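Local coordinates for protein inosine-uridine preferring nucleoside hydrolase (Gardnerella vaginalis 315-A, PDB 6BA1) that belongs to the inosine-uridine preferring nucleoside hydrolase family and carries a bound calcium ion at an aspartate-rich site, at residues S109-S117 and I136-I146; G245-A253 and V300-F309. All blocks are in the same frame, centred on the assembly; numbering follows the deposited sequence.

Interaction 1 of 2, residues S109-S117 and I136-I146; sequences SAVDFIIDS and IAAALKKAPEI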
loop_
_atom_site.group_PDB
_atom_site.type_symbol
_atom_site.label_atom_id
_atom_site.label_comp_id
_atom_site.label_asym_id
_atom_site.label_seq_id
_atom_site.Cartn_x
_atom_site.Cartn_y
_atom_site.Cartn_z
ATOM N N SER A 109 20.835 26.398 14.831
ATOM C CA SER A 109 19.577 25.692 14.557
ATOM C C SER A 109 19.862 24.259 14.122
ATOM O O SER A 109 20.946 23.947 13.616
ATOM C CB SER A 109 18.740 26.418 13.487
ATOM O OG SER A 109 19.215 26.176 12.171
ATOM N N ALA A 110 18.871 23.402 14.313
ATOM C CA ALA A 110 18.979 21.995 13.945
ATOM C C ALA A 110 18.962 21.805 12.440
ATOM O O ALA A 110 19.552 20.853 11.922
ATOM C CB ALA A 110 17.865 21.198 14.582
ATOM N N VAL A 111 18.277 22.716 11.750
ATOM C CA VAL A 111 18.320 22.793 10.288
ATOM C C VAL A 111 19.783 22.819 9.819
ATOM O O VAL A 111 20.195 21.987 9.008
ATOM C CB VAL A 111 17.573 24.047 9.757
ATOM C CG1 VAL A 111 17.546 24.060 8.233
ATOM C CG2 VAL A 111 16.158 24.149 10.338
ATOM N N ASP A 112 20.561 23.758 10.363
ATOM C CA ASP A 112 21.978 23.929 9.996
ATOM C C ASP A 112 22.880 22.813 10.516
ATOM O O ASP A 112 23.867 22.472 9.863
ATOM C CB ASP A 112 22.519 25.277 10.491
ATOM C CG ASP A 112 21.853 26.465 9.824
ATOM O OD1 ASP A 112 21.519 26.393 8.621
ATOM O OD2 ASP A 112 21.679 27.488 10.524
ATOM N N PHE A 113 22.562 22.266 11.691
ATOM C CA PHE A 113 23.315 21.137 12.248
ATOM C C PHE A 113 23.255 19.913 11.337
ATOM O O PHE A 113 24.264 19.228 11.144
ATOM C CB PHE A 113 22.808 20.762 13.641
ATOM C CG PHE A 113 23.408 19.491 14.177
ATOM C CD1 PHE A 113 24.792 19.360 14.313
ATOM C CD2 PHE A 113 22.596 18.414 14.524
ATOM C CE1 PHE A 113 25.347 18.186 14.804
ATOM C CE2 PHE A 113 23.154 17.240 15.014
ATOM C CZ PHE A 113 24.529 17.127 15.151
ATOM N N ILE A 114 22.069 19.646 10.792
ATOM C CA ILE A 114 21.871 18.549 9.846
ATOM C C ILE A 114 22.712 18.788 8.589
ATOM O O ILE A 114 23.496 17.924 8.192
ATOM C CB ILE A 114 20.373 18.372 9.490
ATOM C CG1 ILE A 114 19.602 17.842 10.711
ATOM C CG2 ILE A 114 20.183 17.417 8.312
ATOM C CD1 ILE A 114 18.103 18.062 10.649
ATOM N N ILE A 115 22.564 19.972 7.998
ATOM C CA ILE A 115 23.263 20.324 6.755
ATOM C C ILE A 115 24.776 20.209 6.954
ATOM O O ILE A 115 25.477 19.636 6.118
ATOM C CB ILE A 115 22.906 21.753 6.275
ATOM C CG1 ILE A 115 21.416 21.862 5.917
ATOM C CG2 ILE A 115 23.751 22.158 5.069
ATOM C CD1 ILE A 115 20.861 23.271 5.988
ATOM N N ASP A 116 25.252 20.755 8.070
ATOM C CA ASP A 116 26.666 20.709 8.449
ATOM C C ASP A 116 27.133 19.257 8.655
ATOM O O ASP A 116 28.166 18.855 8.110
ATOM C CB ASP A 116 26.902 21.553 9.725
ATOM C CG ASP A 116 26.864 23.052 9.493
ATOM O OD1 ASP A 116 26.915 23.522 8.336
ATOM O OD2 ASP A 116 26.777 23.770 10.506
ATOM N N SER A 117 26.354 18.479 9.411
ATOM C CA SER A 117 26.662 17.063 9.677
ATOM C C SER A 117 26.730 16.218 8.404
ATOM O O SER A 117 27.532 15.283 8.323
ATOM C CB SER A 117 25.637 16.450 10.639
ATOM O OG SER A 117 25.719 17.034 11.921
ATOM N N ILE A 136 13.883 18.270 8.443
ATOM C CA ILE A 136 14.643 17.864 7.242
ATOM C C ILE A 136 14.055 18.365 5.903
ATOM O O ILE A 136 14.763 18.422 4.894
ATOM C CB ILE A 136 14.919 16.342 7.206
ATOM C CG1 ILE A 136 15.995 16.034 6.149
ATOM C CG2 ILE A 136 13.641 15.541 6.981
ATOM C CD1 ILE A 136 16.933 14.910 6.513
ATOM N N ALA A 137 12.775 18.739 5.898
ATOM C CA ALA A 137 12.180 19.444 4.756
ATOM C C ALA A 137 12.822 20.814 4.559
ATOM O O ALA A 137 13.181 21.183 3.437
ATOM C CB ALA A 137 10.688 19.605 4.950
ATOM N N ALA A 138 12.953 21.560 5.657
ATOM C CA ALA A 138 13.652 22.847 5.656
ATOM C C ALA A 138 15.145 22.707 5.317
ATOM O O ALA A 138 15.717 23.587 4.669
ATOM C CB ALA A 138 13.475 23.546 6.996
ATOM N N ALA A 139 15.763 21.609 5.759
ATOM C CA ALA A 139 17.164 21.312 5.438
ATOM C C ALA A 139 17.358 21.046 3.948
ATOM O O ALA A 139 18.234 21.638 3.319
ATOM C CB ALA A 139 17.660 20.125 6.249
ATOM N N LEU A 140 16.536 20.153 3.400
ATOM C CA LEU A 140 16.543 19.849 1.958
ATOM C C LEU A 140 16.150 21.051 1.096
ATOM O O LEU A 140 16.665 21.225 -0.010
ATOM C CB LEU A 140 15.615 18.667 1.645
ATOM C CG LEU A 140 16.187 17.294 2.003
ATOM C CD1 LEU A 140 15.082 16.278 2.214
ATOM C CD2 LEU A 140 17.176 16.817 0.939
ATOM N N LYS A 141 15.218 21.855 1.603
ATOM C CA LYS A 141 14.879 23.150 1.005
ATOM C C LYS A 141 16.139 24.037 0.901
ATOM O O LYS A 141 16.548 24.389 -0.206
ATOM C CB LYS A 141 13.754 23.818 1.823
ATOM C CG LYS A 141 13.521 25.320 1.629
ATOM C CD LYS A 141 12.627 25.654 0.464
ATOM C CE LYS A 141 12.416 27.172 0.434
ATOM N NZ LYS A 141 11.310 27.605 -0.459
ATOM N N LYS A 142 16.749 24.364 2.043
ATOM C CA LYS A 142 17.926 25.249 2.077
ATOM C C LYS A 142 19.151 24.664 1.354
ATOM O O LYS A 142 19.869 25.396 0.667
ATOM C CB LYS A 142 18.311 25.620 3.522
ATOM C CG LYS A 142 19.356 26.736 3.610
ATOM C CD LYS A 142 19.915 26.963 5.004
ATOM C CE LYS A 142 19.229 28.120 5.703
ATOM N NZ LYS A 142 19.810 28.381 7.056
ATOM N N ALA A 143 19.388 23.363 1.519
ATOM C CA ALA A 143 20.531 22.683 0.899
ATOM C C ALA A 143 20.093 21.363 0.248
ATOM O O ALA A 143 20.185 20.302 0.873
ATOM C CB ALA A 143 21.620 22.440 1.932
ATOM N N PRO A 144 19.619 21.420 -1.018
ATOM C CA PRO A 144 19.167 20.191 -1.689
ATOM C C PRO A 144 20.269 19.166 -2.020
ATOM O O PRO A 144 19.946 18.009 -2.269
ATOM C CB PRO A 144 18.488 20.708 -2.970
ATOM C CG PRO A 144 18.301 22.173 -2.772
ATOM C CD PRO A 144 19.404 22.606 -1.863
ATOM N N GLU A 145 21.537 19.585 -2.017
ATOM C CA GLU A 145 22.690 18.671 -2.210
ATOM C C GLU A 145 22.637 17.451 -1.285
ATOM O O GLU A 145 23.041 16.356 -1.679
ATOM C CB GLU A 145 24.044 19.357 -1.956
ATOM C CG GLU A 145 24.244 20.747 -2.545
ATOM C CD GLU A 145 24.021 21.850 -1.518
ATOM O OE1 GLU A 145 22.881 21.981 -1.041
ATOM O OE2 GLU A 145 24.974 22.575 -1.175
ATOM N N ILE A 146 22.161 17.674 -0.055
ATOM C CA ILE A 146 22.008 16.639 0.979
ATOM C C ILE A 146 21.594 15.273 0.414
ATOM O O ILE A 146 22.208 14.257 0.748
ATOM C CB ILE A 146 20.971 17.074 2.054
ATOM C CG1 ILE A 146 21.512 18.221 2.920
ATOM C CG2 ILE A 146 20.581 15.913 2.975
ATOM C CD1 ILE A 146 20.434 18.928 3.722
#
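Ile115 lies across the end of helix 134-142, its CG1 branch over the methyl of Ala139 and its CG2 branch against the methyl of Ala143. CG1 stands anti to the carbonyl carbon (chi1 -64°), which leaves CG2 beside that carbon and splits the side chain between two partners: CG2 meets Ala143 CB at 3.8 Å, while CD1 runs on to the aliphatic part of Lys142, 3.9 Å from its CD, crossing that chain at about a right angle. Ile146, past the turn after Ala143, meets the same branch at about a right angle, its CD1 3.8 Å from Ile115 CG1. One helical turn earlier, Val111 rests directly on the backbone of the second helix, CG1 being 3.9 Å from Ala139 N, and here the CA atoms of Val111 and Ala139 come within 5.2 Å. Small alanines at 138 and 139 permit this approach, and the two helix axes pass 8.8 Å apart at -60°. Both helices flank the central, mainly parallel sheet of a nucleoside hydrolase fold; they precede and follow strand 125-129 and pack beside each other, and Ile114, whose CG2 faces Ala139 CB at 4.2 Å, and Ile136 both reach Tyr127 of that strand. On the outer side the contact turns polar. Lys142 extends from its backbone and then bends at chi3 (-98°), carrying NZ to the syn lone pair of Asp112 OD1 at 3.1 Å in a salt bridge, the two side chains meeting at a slant. Asp112 is tied back to its own helix start as well, since Ser109 is the N-cap: its OG accepts weakly from Asp112 N and donates weakly to Asp112 OD2, the oxygen other than the one that holds Lys142.

Interaction 2 of 2, residues G245-A253 and V300-F309; sequences GLHDPLAVA and VDVPRFLNEF. With CA (calcium ion), chain S.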
loop_
_atom_site.group_PDB
_atom_site.type_symbol
_atom_site.label_atom_id
_atom_site.label_comp_id
_atom_site.label_asym_id
_atom_site.label_seq_id
_atom_site.Cartn_x
_atom_site.Cartn_y
_atom_site.Cartn_z
ATOM N N GLY A 245 2.824 0.001 21.588
ATOM C CA GLY A 245 3.583 -0.117 20.348
ATOM C C GLY A 245 5.008 0.389 20.520
ATOM O O GLY A 245 5.255 1.333 21.276
ATOM N N LEU A 246 5.943 -0.249 19.815
ATOM C CA LEU A 246 7.335 0.177 19.792
ATOM C C LEU A 246 7.614 0.856 18.465
ATOM O O LEU A 246 8.304 0.315 17.597
ATOM C CB LEU A 246 8.260 -1.023 20.004
ATOM C CG LEU A 246 8.071 -1.775 21.319
ATOM C CD1 LEU A 246 8.992 -2.989 21.366
ATOM C CD2 LEU A 246 8.288 -0.840 22.512
ATOM N N HIS A 247 7.099 2.069 18.330
ATOM C CA HIS A 247 7.076 2.757 17.040
ATOM C C HIS A 247 8.454 3.334 16.692
ATOM O O HIS A 247 9.120 2.863 15.772
ATOM C CB HIS A 247 6.013 3.867 17.028
ATOM C CG HIS A 247 4.626 3.395 17.326
ATOM N ND1 HIS A 247 3.657 3.289 16.349
ATOM C CD2 HIS A 247 4.038 3.026 18.505
ATOM C CE1 HIS A 247 2.528 2.858 16.895
ATOM N NE2 HIS A 247 2.738 2.678 18.195
ATOM N N ASP A 248 8.878 4.323 17.472
ATOM C CA ASP A 248 10.080 5.100 17.179
ATOM C C ASP A 248 11.395 4.300 17.350
ATOM O O ASP A 248 12.322 4.487 16.564
ATOM C CB ASP A 248 10.107 6.392 18.017
ATOM C CG ASP A 248 8.850 7.269 17.796
ATOM O OD1 ASP A 248 7.746 6.733 17.493
ATOM O OD2 ASP A 248 8.942 8.506 17.947
ATOM N N PRO A 249 11.472 3.394 18.350
ATOM C CA PRO A 249 12.674 2.568 18.500
ATOM C C PRO A 249 12.997 1.712 17.290
ATOM O O PRO A 249 14.167 1.531 16.957
ATOM C CB PRO A 249 12.334 1.643 19.671
ATOM C CG PRO A 249 11.332 2.387 20.447
ATOM C CD PRO A 249 10.505 3.119 19.428
ATOM N N LEU A 250 11.954 1.185 16.651
ATOM C CA LEU A 250 12.126 0.292 15.518
ATOM C C LEU A 250 12.820 0.978 14.353
ATOM O O LEU A 250 13.614 0.351 13.656
ATOM C CB LEU A 250 10.776 -0.275 15.084
ATOM C CG LEU A 250 10.748 -1.323 13.967
ATOM C CD1 LEU A 250 11.700 -2.483 14.229
ATOM C CD2 LEU A 250 9.321 -1.828 13.837
ATOM N N ALA A 251 12.536 2.265 14.160
ATOM C CA ALA A 251 13.249 3.062 13.161
ATOM C C ALA A 251 14.754 3.057 13.398
ATOM O O ALA A 251 15.541 2.896 12.462
ATOM C CB ALA A 251 12.719 4.483 13.144
ATOM N N VAL A 252 15.142 3.210 14.661
ATOM C CA VAL A 252 16.555 3.185 15.050
ATOM C C VAL A 252 17.129 1.783 14.850
ATOM O O VAL A 252 18.233 1.634 14.325
ATOM C CB VAL A 252 16.759 3.655 16.508
ATOM C CG1 VAL A 252 18.228 3.575 16.898
ATOM C CG2 VAL A 252 16.241 5.078 16.689
ATOM N N ALA A 253 16.372 0.763 15.255
ATOM C CA ALA A 253 16.795 -0.632 15.093
ATOM C C ALA A 253 17.087 -1.001 13.640
ATOM O O ALA A 253 18.022 -1.752 13.363
ATOM C CB ALA A 253 15.744 -1.567 15.675
ATOM N N VAL A 300 8.434 -7.579 9.316
ATOM C CA VAL A 300 9.357 -7.316 10.423
ATOM C C VAL A 300 9.562 -8.559 11.302
ATOM O O VAL A 300 8.629 -9.330 11.528
ATOM C CB VAL A 300 8.872 -6.109 11.272
ATOM C CG1 VAL A 300 7.432 -6.296 11.751
ATOM C CG2 VAL A 300 9.800 -5.845 12.455
ATOM N N ASP A 301 10.791 -8.742 11.776
ATOM C CA ASP A 301 11.164 -9.848 12.662
ATOM C C ASP A 301 10.894 -9.415 14.109
ATOM O O ASP A 301 11.805 -8.987 14.814
ATOM C CB ASP A 301 12.646 -10.202 12.425
ATOM C CG ASP A 301 13.076 -11.500 13.078
ATOM O OD1 ASP A 301 12.405 -11.975 14.029
ATOM O OD2 ASP A 301 14.109 -12.046 12.633
ATOM N N VAL A 302 9.642 -9.538 14.546
ATOM C CA VAL A 302 9.192 -8.959 15.831
ATOM C C VAL A 302 9.894 -9.550 17.060
ATOM O O VAL A 302 10.306 -8.798 17.944
ATOM C CB VAL A 302 7.647 -9.041 16.007
ATOM C CG1 VAL A 302 7.210 -8.550 17.392
ATOM C CG2 VAL A 302 6.944 -8.247 14.917
ATOM N N PRO A 303 10.025 -10.892 17.134
ATOM C CA PRO A 303 10.689 -11.488 18.304
ATOM C C PRO A 303 12.186 -11.181 18.415
ATOM O O PRO A 303 12.706 -11.085 19.531
ATOM C CB PRO A 303 10.467 -12.990 18.112
ATOM C CG PRO A 303 9.333 -13.092 17.158
ATOM C CD PRO A 303 9.526 -11.943 16.227
ATOM N N ARG A 304 12.865 -11.044 17.274
ATOM C CA ARG A 304 14.283 -10.666 17.251
ATOM C C ARG A 304 14.465 -9.196 17.597
ATOM O O ARG A 304 15.380 -8.847 18.335
ATOM C CB ARG A 304 14.913 -10.960 15.887
ATOM C CG ARG A 304 16.432 -11.022 15.927
ATOM C CD ARG A 304 17.010 -11.294 14.555
ATOM N NE ARG A 304 17.197 -10.081 13.759
ATOM C CZ ARG A 304 17.500 -10.070 12.459
ATOM N NH1 ARG A 304 17.648 -11.203 11.775
ATOM N NH2 ARG A 304 17.647 -8.917 11.819
ATOM N N PHE A 305 13.605 -8.339 17.052
ATOM C CA PHE A 305 13.585 -6.918 17.417
ATOM C C PHE A 305 13.323 -6.727 18.910
ATOM O O PHE A 305 14.019 -5.958 19.557
ATOM C CB PHE A 305 12.542 -6.147 16.604
ATOM C CG PHE A 305 12.217 -4.795 17.169
ATOM C CD1 PHE A 305 10.957 -4.529 17.707
ATOM C CD2 PHE A 305 13.178 -3.796 17.198
ATOM C CE1 PHE A 305 10.656 -3.287 18.227
ATOM C CE2 PHE A 305 12.899 -2.553 17.727
ATOM C CZ PHE A 305 11.639 -2.294 18.249
ATOM N N LEU A 306 12.325 -7.424 19.445
ATOM C CA LEU A 306 12.008 -7.360 20.874
ATOM C C LEU A 306 13.181 -7.819 21.755
ATOM O O LEU A 306 13.397 -7.263 22.827
ATOM C CB LEU A 306 10.745 -8.178 21.189
ATOM C CG LEU A 306 10.225 -8.189 22.639
ATOM C CD1 LEU A 306 9.923 -6.775 23.115
ATOM C CD2 LEU A 306 9.006 -9.080 22.791
ATOM N N ASN A 307 13.930 -8.822 21.299
ATOM C CA ASN A 307 15.135 -9.287 22.004
ATOM C C ASN A 307 16.291 -8.282 21.892
ATOM O O ASN A 307 16.975 -8.005 22.876
ATOM C CB ASN A 307 15.580 -10.651 21.465
ATOM C CG ASN A 307 16.806 -11.183 22.177
ATOM O OD1 ASN A 307 16.813 -11.333 23.394
ATOM N ND2 ASN A 307 17.854 -11.466 21.416
ATOM N N GLU A 308 16.510 -7.762 20.688
ATOM C CA GLU A 308 17.523 -6.723 20.432
ATOM C C GLU A 308 17.244 -5.476 21.279
ATOM O O GLU A 308 18.153 -4.909 21.878
ATOM C CB GLU A 308 17.542 -6.350 18.935
ATOM C CG GLU A 308 18.911 -6.037 18.359
ATOM C CD GLU A 308 19.785 -7.273 18.166
ATOM O OE1 GLU A 308 19.268 -8.330 17.773
ATOM O OE2 GLU A 308 21.004 -7.186 18.394
ATOM N N PHE A 309 15.973 -5.079 21.315
ATOM C CA PHE A 309 15.468 -3.938 22.096
ATOM C C PHE A 309 15.769 -4.064 23.587
ATOM O O PHE A 309 16.345 -3.154 24.181
ATOM C CB PHE A 309 13.954 -3.822 21.859
ATOM C CG PHE A 309 13.271 -2.723 22.617
ATOM C CD1 PHE A 309 12.717 -2.963 23.871
ATOM C CD2 PHE A 309 13.112 -1.468 22.046
ATOM C CE1 PHE A 309 12.057 -1.960 24.562
ATOM C CE2 PHE A 309 12.453 -0.455 22.731
ATOM C CZ PHE A 309 11.921 -0.703 23.990
HETATM CA CA CA S . 7.211 10.337 18.027
#
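Two phenylalanines of one helix each receive a leucine methyl over a ring face, and both leucines come from the same short segment. Leu250 CD1 sits 3.6 Å from the centroid of the Phe305 ring, 14° off its normal, while Leu246 CD1 stands almost exactly above the centre of Phe309, at 4.3 Å and 2° off the normal; both are CH-pi contacts. Phe305 holds its CG anti to the backbone N, which sends the ring out from helix 302-319 toward residues 246-253. There its rim is lined too: Ala253 CB lies near the ring plane, 3.6 Å from CE2, and Leu246 CB lies in the plane beside CE1. Leu246 thus serves both rings, its CD1 also reaching Phe305 CE1 obliquely and its CD2 approaching Phe309 CZ. Pro249 lies at the edge of Phe309, near its plane, with CB 3.7 Å from CE2. The helices are nearly perpendicular, at 91°, and their axes stay 11.0 Å apart; the ring of Phe305 spans the distance and reaches the backbone of Leu250. In the nucleoside hydrolase fold this buried layer joins the C-terminal helix, which follows strand 295-300, to the helix that carries a calcium ligand. Val300, at the end of that strand, adds CG2 against Leu250 CD1 at 4.2 Å. Asp248, between Leu246 and Pro249 in the chain, binds calcium through OD2 at 2.5 Å, alongside Asp12, Asp17 and Thr130, and these two neighbours are the ones packed against Phe305 and Phe309. Helix 15-25 flanks the packing, Leu19 touching Pro249 and Tyr23 touching Ala253. At its own start, helix 302-319 is N-capped by Asp301, whose side chain accepts weakly from Arg304 N.

How the interactions relate
Interaction 1 closes along the chain before interaction 2 opens, and the two lie on opposite sides of the chain's centre, with centres 28 Å apart and nearest atoms about 13 Å apart. They do not touch, but both pack helices around the same eight-stranded mixed sheet. Interaction 1 joins helices 110-121 and 134-142, which precede and follow strand 125-129 near the middle of the sheet; interaction 2 joins helix 247-256 to helix 302-319, which follows strand 295-300 toward the other end. Thr130, after strand 125-129 and before helix 134-142 in the chain, binds the same calcium ion as Asp248 of interaction 2; interaction 1 itself stands off, the side chain of Ile136 about 14 Å from the metal.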